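Local coordinates for cyanophycinase-like exopeptidase (actinobacterium SCGC AAA027-L06, PDB 6NQC), which probably hydrolyses peptide bonds as a serine exopeptidase of family S51, the family of the cyanophycinases, at residues Ile57-Ile61 with Gly80-Ala84; Thr63-Glu68 with Gly121-Leu127. All coordinates share one frame; numbering follows the deposited sequence.

Of the parts involved, strand 57-61 comes first along the chain, followed by the loop 63-68, then helix 70-87 and, after strand 116-119, the loop and helix start at 121-127. Interaction 1 closes a short loop: after 18 intervening residues the chain comes back as G80-A84 to pack on the strand it has just left. Interaction 2 spans 52 residues, and because T63-E68 lies inside the first loop while G121-L127 lies beyond it, the two contacts cross and neither nests in the other. Their centres are about 17 Å apart. Interaction 1 fixes helix 70-87 to the main sheet; interaction 2 ties the loops that follow two neighbouring parallel strands, 57-61 and 116-119.

Interaction 1 (Ile57-Ile61 with Gly80-Ala84); sequences IFLQI and GRQQA. With SO4 (sulfate ion), chain B.
The beta-alpha-beta unit of strand 57-61, helix 70-87 and strand 90-93 packs its helix on the sheet here, with F58 and Q60 meeting G80, Q83 and A84. The segments run nearly antiparallel, at 164°, their axes 9.8 Å apart. Q60 holds CG beside its backbone N (chi1 -61°) and extends from there, bringing its amide to the helix backbone. NE2 gives an almost straight bond to the carbonyl, 3.1 Å from G80 O. That oxygen lies in the amide plane of Q60, yet the donor stands well above the plane of the carbonyl; the helical A84 N reaches the same oxygen from the opposite face, so two N-H groups grip it. G80 has no side chain, and Q60 OE1 settles 3.2 Å from G80 CA. The Q60 amide also lies over the F58 ring, with NE2 3.5 Å above its centre. Q83 CG meets the ring edge, 4.1 Å from F58 CE2; A84 CB makes an apolar contact with F58 CD2. Q83 turns its amide to E42, L35 and R86. On the exposed side, R81 NH2 binds sulfate O2 at 2.7 Å; F93 N holds the ion too. This is the helix-on-sheet packing of a right-handed beta-alpha-beta crossover.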
ATOM      1  N   ILE A  57      16.290   3.360  -4.170  1.00 18.72           N
ATOM      2  CA  ILE A  57      15.953   1.935  -4.198  1.00 26.03           C
ATOM      3  C   ILE A  57      14.429   1.750  -4.191  1.00 19.17           C
ATOM      4  O   ILE A  57      13.685   2.566  -3.645  1.00 18.43           O
ATOM      5  CB  ILE A  57      16.584   1.131  -3.032  1.00 25.25           C
ATOM      6  CG1 ILE A  57      16.253   1.784  -1.699  1.00 23.31           C
ATOM      7  CG2 ILE A  57      18.110   0.987  -3.217  1.00 27.02           C
ATOM      8  CD1 ILE A  57      16.409   0.830  -0.549  1.00 24.35           C
ATOM      9  N   PHE A  58      13.994   0.658  -4.823  1.00 20.82           N
ATOM     10  CA  PHE A  58      12.613   0.172  -4.899  1.00 22.48           C
ATOM     11  C   PHE A  58      12.545  -1.022  -3.958  1.00 18.95           C
ATOM     12  O   PHE A  58      12.868  -2.154  -4.324  1.00 14.33           O
ATOM     13  CB  PHE A  58      12.295  -0.222  -6.337  1.00 19.81           C
ATOM     14  CG  PHE A  58      10.857  -0.482  -6.632  1.00 20.65           C
ATOM     15  CD1 PHE A  58       9.904  -0.660  -5.625  1.00 16.41           C
ATOM     16  CD2 PHE A  58      10.447  -0.555  -7.948  1.00 19.75           C
ATOM     17  CE1 PHE A  58       8.581  -0.918  -5.961  1.00 19.73           C
ATOM     18  CE2 PHE A  58       9.126  -0.804  -8.273  1.00 19.97           C
ATOM     19  CZ  PHE A  58       8.196  -0.986  -7.278  1.00 23.95           C
ATOM     20  N   LEU A  59      12.161  -0.758  -2.712  1.00 18.67           N
ATOM     21  CA  LEU A  59      12.158  -1.764  -1.667  1.00 16.08           C
ATOM     22  C   LEU A  59      10.790  -2.449  -1.673  1.00 15.66           C
ATOM     23  O   LEU A  59       9.753  -1.780  -1.640  1.00 17.47           O
ATOM     24  CB  LEU A  59      12.466  -1.102  -0.321  1.00 18.12           C
ATOM     25  CG  LEU A  59      13.065  -1.961   0.773  1.00 21.32           C
ATOM     26  CD1 LEU A  59      13.790  -1.129   1.827  1.00 23.30           C
ATOM     27  CD2 LEU A  59      11.915  -2.732   1.417  1.00 30.11           C
ATOM     28  N   GLN A  60      10.788  -3.764  -1.782  1.00 18.91           N
ATOM     29  CA  GLN A  60       9.574  -4.538  -2.046  1.00 16.13           C
ATOM     30  C   GLN A  60       9.339  -5.511  -0.905  1.00 19.55           C
ATOM     31  O   GLN A  60      10.239  -6.260  -0.521  1.00 20.06           O
ATOM     32  CB  GLN A  60       9.687  -5.268  -3.379  1.00 16.80           C
ATOM     33  CG  GLN A  60       9.849  -4.297  -4.504  1.00 17.87           C
ATOM     34  CD  GLN A  60      10.260  -4.941  -5.802  1.00 23.85           C
ATOM     35  OE1 GLN A  60      10.479  -6.154  -5.866  1.00 20.36           O
ATOM     36  NE2 GLN A  60      10.325  -4.129  -6.859  1.00 21.31           N
ATOM     37  N   ILE A  61       8.155  -5.438  -0.315  1.00 18.43           N
ATOM     38  CA  ILE A  61       7.836  -6.214   0.880  1.00 18.69           C
ATOM     39  C   ILE A  61       6.647  -7.113   0.569  1.00 16.50           C
ATOM     40  O   ILE A  61       5.510  -6.637   0.332  1.00 17.15           O
ATOM     41  CB  ILE A  61       7.577  -5.298   2.087  1.00 15.14           C
ATOM     42  CG1 ILE A  61       8.836  -4.482   2.382  1.00 20.03           C
ATOM     43  CG2 ILE A  61       7.181  -6.130   3.262  1.00 25.36           C
ATOM     44  CD1 ILE A  61       8.731  -3.570   3.539  1.00 21.43           C
ATOM     45  N   GLY A  80       8.849  -8.189  -9.254  1.00 24.60           N
ATOM     46  CA  GLY A  80       9.320  -6.894  -8.786  1.00 20.71           C
ATOM     47  C   GLY A  80      10.690  -6.523  -9.325  1.00 24.60           C
ATOM     48  O   GLY A  80      10.947  -5.359  -9.639  1.00 23.84           O
ATOM     49  N   ARG A  81      11.592  -7.489  -9.414  1.00 26.80           N
ATOM     50  CA  ARG A  81      12.907  -7.201  -9.955  1.00 29.61           C
ATOM     51  C   ARG A  81      12.810  -6.731 -11.400  1.00 24.13           C
ATOM     52  O   ARG A  81      13.481  -5.772 -11.795  1.00 27.19           O
ATOM     53  CB  ARG A  81      13.794  -8.440  -9.844  1.00 24.27           C
ATOM     54  CG  ARG A  81      15.258  -8.187 -10.198  1.00 32.00           C
ATOM     55  CD  ARG A  81      16.102  -9.407  -9.830  1.00 47.60           C
ATOM     56  NE  ARG A  81      16.581  -9.383  -8.445  1.00 40.49           N
ATOM     57  CZ  ARG A  81      17.235 -10.387  -7.867  1.00 45.92           C
ATOM     58  NH1 ARG A  81      17.485 -11.510  -8.558  1.00 56.32           N
ATOM     59  NH2 ARG A  81      17.653 -10.272  -6.609  1.00 53.69           N
ATOM     60  N   GLN A  82      11.959  -7.374 -12.198  1.00 24.43           N
ATOM     61  CA  GLN A  82      11.841  -6.989 -13.606  1.00 25.24           C
ATOM     62  C   GLN A  82      11.203  -5.623 -13.765  1.00 29.31           C
ATOM     63  O   GLN A  82      11.565  -4.876 -14.674  1.00 20.12           O
ATOM     64  CB  GLN A  82      11.057  -8.063 -14.374  1.00 29.26           C
ATOM     65  CG  GLN A  82      11.806  -9.401 -14.385  1.00 28.81           C
ATOM     66  CD  GLN A  82      11.034 -10.555 -15.039  1.00 38.95           C
ATOM     67  OE1 GLN A  82      11.620 -11.604 -15.363  1.00 41.41           O
ATOM     68  NE2 GLN A  82       9.725 -10.377 -15.202  1.00 41.57           N
ATOM     69  N   GLN A  83      10.284  -5.247 -12.874  1.00 28.52           N
ATOM     70  CA  GLN A  83       9.776  -3.883 -12.924  1.00 21.98           C
ATOM     71  C   GLN A  83      10.893  -2.893 -12.603  1.00 19.21           C
ATOM     72  O   GLN A  83      11.090  -1.911 -13.329  1.00 22.55           O
ATOM     73  CB  GLN A  83       8.593  -3.701 -11.980  1.00 24.85           C
ATOM     74  CG  GLN A  83       8.031  -2.283 -11.958  1.00 22.48           C
ATOM     75  CD  GLN A  83       6.977  -2.060 -13.000  1.00 21.64           C
ATOM     76  OE1 GLN A  83       7.115  -2.510 -14.143  1.00 28.86           O
ATOM     77  NE2 GLN A  83       5.914  -1.354 -12.632  1.00 26.44           N
ATOM     78  N   ALA A  84      11.629  -3.141 -11.520  1.00 21.22           N
ATOM     79  CA  ALA A  84      12.698  -2.228 -11.123  1.00 24.37           C
ATOM     80  C   ALA A  84      13.727  -2.076 -12.237  1.00 23.80           C
ATOM     81  O   ALA A  84      14.222  -0.975 -12.495  1.00 21.88           O
ATOM     82  CB  ALA A  84      13.361  -2.737  -9.850  1.00 26.21           C
TER
HETATM   83  S   SO4 B 301      17.827  -8.354  -3.506  1.00 43.03           S
HETATM   84  O1  SO4 B 301      17.864  -9.645  -2.784  1.00 37.95           O
HETATM   85  O2  SO4 B 301      18.555  -8.458  -4.774  1.00 49.69           O
HETATM   86  O3  SO4 B 301      18.459  -7.294  -2.690  1.00 39.19           O
HETATM   87  O4  SO4 B 301      16.437  -8.042  -3.832  1.00 29.52           O

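Interaction 2 (Thr63-Glu68 with Gly121-Leu127); sequences TAAGRE and GGDPHYL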
ATOM      1  N   THR A  63       5.270  -9.566   2.403  1.00 18.54           N
ATOM      2  CA  THR A  63       4.785 -10.277   3.570  1.00 15.18           C
ATOM      3  C   THR A  63       3.334 -10.691   3.488  1.00 16.66           C
ATOM      4  O   THR A  63       2.948 -11.694   4.097  1.00 18.74           O
ATOM      5  CB  THR A  63       4.983  -9.372   4.811  1.00 19.75           C
ATOM      6  OG1 THR A  63       6.333  -8.911   4.805  1.00 16.44           O
ATOM      7  CG2 THR A  63       4.679 -10.120   6.100  1.00 20.50           C
ATOM      8  N   ALA A  64       2.484  -9.930   2.770  1.00 17.64           N
ATOM      9  CA  ALA A  64       1.106 -10.349   2.564  1.00 14.77           C
ATOM     10  C   ALA A  64       1.035 -11.746   1.967  1.00 20.00           C
ATOM     11  O   ALA A  64       0.035 -12.429   2.173  1.00 19.72           O
ATOM     12  CB  ALA A  64       0.352  -9.360   1.669  1.00 14.60           C
ATOM     13  N   ALA A  65       2.080 -12.182   1.251  1.00 19.02           N
ATOM     14  CA  ALA A  65       2.098 -13.484   0.618  1.00 22.07           C
ATOM     15  C   ALA A  65       2.937 -14.484   1.392  1.00 24.17           C
ATOM     16  O   ALA A  65       3.279 -15.536   0.844  1.00 26.19           O
ATOM     17  CB  ALA A  65       2.602 -13.352  -0.817  1.00 24.30           C
ATOM     18  N   GLY A  66       3.292 -14.161   2.648  1.00 19.87           N
ATOM     19  CA  GLY A  66       4.232 -14.950   3.436  1.00 28.02           C
ATOM     20  C   GLY A  66       3.803 -16.370   3.760  1.00 29.30           C
ATOM     21  O   GLY A  66       4.641 -17.171   4.171  1.00 28.23           O
ATOM     22  N   ARG A  67       2.531 -16.697   3.624  1.00 25.12           N
ATOM     23  CA  ARG A  67       2.101 -18.081   3.800  1.00 36.20           C
ATOM     24  C   ARG A  67       2.070 -18.849   2.484  1.00 43.55           C
ATOM     25  O   ARG A  67       1.756 -20.042   2.486  1.00 37.02           O
ATOM     26  CB  ARG A  67       0.726 -18.147   4.475  1.00 37.71           C
ATOM     27  CG  ARG A  67       0.746 -17.580   5.906  1.00 35.57           C
ATOM     28  CD  ARG A  67      -0.168 -18.340   6.902  1.00 43.60           C
ATOM     29  NE  ARG A  67      -1.498 -17.739   6.974  1.00 47.76           N
ATOM     30  CZ  ARG A  67      -2.034 -17.187   8.066  1.00 48.14           C
ATOM     31  NH1 ARG A  67      -1.370 -17.169   9.223  1.00 58.19           N
ATOM     32  NH2 ARG A  67      -3.249 -16.659   8.000  1.00 54.71           N
ATOM     33  N   GLU A  68       2.411 -18.207   1.371  1.00 35.91           N
ATOM     34  CA  GLU A  68       2.306 -18.857   0.079  1.00 33.29           C
ATOM     35  C   GLU A  68       3.531 -19.725  -0.197  1.00 32.03           C
ATOM     36  O   GLU A  68       4.528 -19.731   0.542  1.00 29.17           O
ATOM     37  CB  GLU A  68       2.124 -17.816  -1.028  1.00 34.25           C
ATOM     38  CG  GLU A  68       0.838 -16.992  -0.892  1.00 40.01           C
ATOM     39  CD  GLU A  68       0.708 -15.881  -1.954  1.00 46.94           C
ATOM     40  OE1 GLU A  68       1.436 -15.922  -2.984  1.00 44.41           O
ATOM     41  OE2 GLU A  68      -0.117 -14.955  -1.744  1.00 38.23           O
ATOM     42  N   GLY A 121       0.505  -7.544  -2.809  1.00 18.01           N
ATOM     43  CA  GLY A 121      -0.757  -8.144  -2.425  1.00 16.75           C
ATOM     44  C   GLY A 121      -0.613  -9.533  -1.779  1.00 17.14           C
ATOM     45  O   GLY A 121       0.461 -10.133  -1.719  1.00 19.75           O
ATOM     46  N   GLY A 122      -1.740 -10.012  -1.273  1.00 15.25           N
ATOM     47  CA  GLY A 122      -1.845 -11.259  -0.567  1.00 20.75           C
ATOM     48  C   GLY A 122      -2.962 -11.204   0.469  1.00 17.37           C
ATOM     49  O   GLY A 122      -4.087 -10.803   0.180  1.00 16.32           O
ATOM     50  N   ASP A 123      -2.659 -11.634   1.677  1.00 18.93           N
ATOM     51  CA  ASP A 123      -3.635 -11.732   2.755  1.00 18.31           C
ATOM     52  C   ASP A 123      -3.467 -10.512   3.663  1.00 17.23           C
ATOM     53  O   ASP A 123      -2.425 -10.365   4.311  1.00 14.40           O
ATOM     54  CB  ASP A 123      -3.414 -13.037   3.520  1.00 19.31           C
ATOM     55  CG  ASP A 123      -4.324 -13.188   4.736  1.00 23.52           C
ATOM     56  OD1 ASP A 123      -5.090 -12.268   5.075  1.00 21.83           O
ATOM     57  OD2 ASP A 123      -4.228 -14.250   5.348  1.00 24.98           O
ATOM     58  N   PRO A 124      -4.439  -9.599   3.707  1.00 18.84           N
ATOM     59  CA  PRO A 124      -4.261  -8.406   4.521  1.00 17.62           C
ATOM     60  C   PRO A 124      -4.226  -8.714   6.001  1.00 15.89           C
ATOM     61  O   PRO A 124      -3.541  -8.014   6.743  1.00 17.90           O
ATOM     62  CB  PRO A 124      -5.476  -7.541   4.144  1.00 15.65           C
ATOM     63  CG  PRO A 124      -6.498  -8.534   3.794  1.00 17.56           C
ATOM     64  CD  PRO A 124      -5.795  -9.676   3.120  1.00 18.57           C
ATOM     65  N   HIS A 125      -4.920  -9.757   6.455  1.00 19.55           N
ATOM     66  CA  HIS A 125      -4.868 -10.081   7.875  1.00 19.71           C
ATOM     67  C   HIS A 125      -3.480 -10.565   8.260  1.00 20.92           C
ATOM     68  O   HIS A 125      -2.949 -10.160   9.308  1.00 17.10           O
ATOM     69  CB  HIS A 125      -5.947 -11.097   8.205  1.00 18.38           C
ATOM     70  CG  HIS A 125      -7.313 -10.579   7.908  1.00 18.51           C
ATOM     71  ND1 HIS A 125      -7.967  -9.707   8.751  1.00 18.83           N
ATOM     72  CD2 HIS A 125      -8.124 -10.753   6.834  1.00 24.10           C
ATOM     73  CE1 HIS A 125      -9.144  -9.399   8.226  1.00 23.23           C
ATOM     74  NE2 HIS A 125      -9.263 -10.012   7.062  1.00 23.93           N
ATOM     75  N   TYR A 126      -2.863 -11.397   7.417  1.00 18.55           N
ATOM     76  CA  TYR A 126      -1.514 -11.861   7.709  1.00 17.09           C
ATOM     77  C   TYR A 126      -0.510 -10.710   7.637  1.00 16.29           C
ATOM     78  O   TYR A 126       0.396 -10.621   8.474  1.00 18.23           O
ATOM     79  CB  TYR A 126      -1.131 -12.992   6.759  1.00 15.77           C
ATOM     80  CG  TYR A 126       0.170 -13.679   7.126  1.00 19.31           C
ATOM     81  CD1 TYR A 126       0.248 -14.518   8.222  1.00 22.12           C
ATOM     82  CD2 TYR A 126       1.327 -13.482   6.356  1.00 13.17           C
ATOM     83  CE1 TYR A 126       1.431 -15.152   8.575  1.00 22.00           C
ATOM     84  CE2 TYR A 126       2.534 -14.094   6.697  1.00 17.16           C
ATOM     85  CZ  TYR A 126       2.576 -14.934   7.814  1.00 23.93           C
ATOM     86  OH  TYR A 126       3.754 -15.558   8.178  1.00 23.72           O
ATOM     87  N   LEU A 127      -0.653  -9.830   6.633  1.00 15.26           N
ATOM     88  CA  LEU A 127       0.257  -8.705   6.510  1.00 17.33           C
ATOM     89  C   LEU A 127       0.235  -7.897   7.790  1.00 15.90           C
ATOM     90  O   LEU A 127       1.281  -7.634   8.396  1.00 18.12           O
ATOM     91  CB  LEU A 127      -0.124  -7.831   5.316  1.00 17.97           C
ATOM     92  CG  LEU A 127       0.733  -6.553   5.147  1.00 15.45           C
ATOM     93  CD1 LEU A 127       2.233  -6.888   5.223  1.00 17.11           C
ATOM     94  CD2 LEU A 127       0.406  -5.845   3.849  1.00 12.63           C
TER
HETATM   95  O   HOH W   1      -0.194 -12.778  -3.229  1.00 38.09           O
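A64 O accepts the backbone N-H of D123 at 2.9 Å in a practically straight bond, the N-H coming from above the carbonyl plane. It joins the loop after strand 57-61 to the first turn of helix 124-131, which follows strand 116-119. G122 CA adds a C-H...O contact to the same oxygen. D123 is the N-cap of that helix: OD1 takes weak bonds from the N-H groups of H125 and Y126, while OD2 forms a long salt bridge, 3.7 Å, with R67 NH2. R67 CG sits 3.7 Å from the Y126 ring centroid, close to the normal, in a CH-pi contact; a kink about CG-CD (chi3 -92°) then leaves Y126 CD1 over one face of the guanidinium, the planes 50° apart. T63 O meets the edge of that ring in its plane, 3.3 Å from Y126 CD2, and also accepts G66 N. The hydroxyls of Y126 and T63 find their partners at L97 O and V96 O. A64 CB packs on L127 CB at 4.0 Å. A water links E68 OE2, 2.6 Å away, to G121 O. One straight backbone bond and this water bridge thus join the segments, whereas the long R67-D123 pair probably adds mainly diffuse electrostatic attraction on the exposed side of R67.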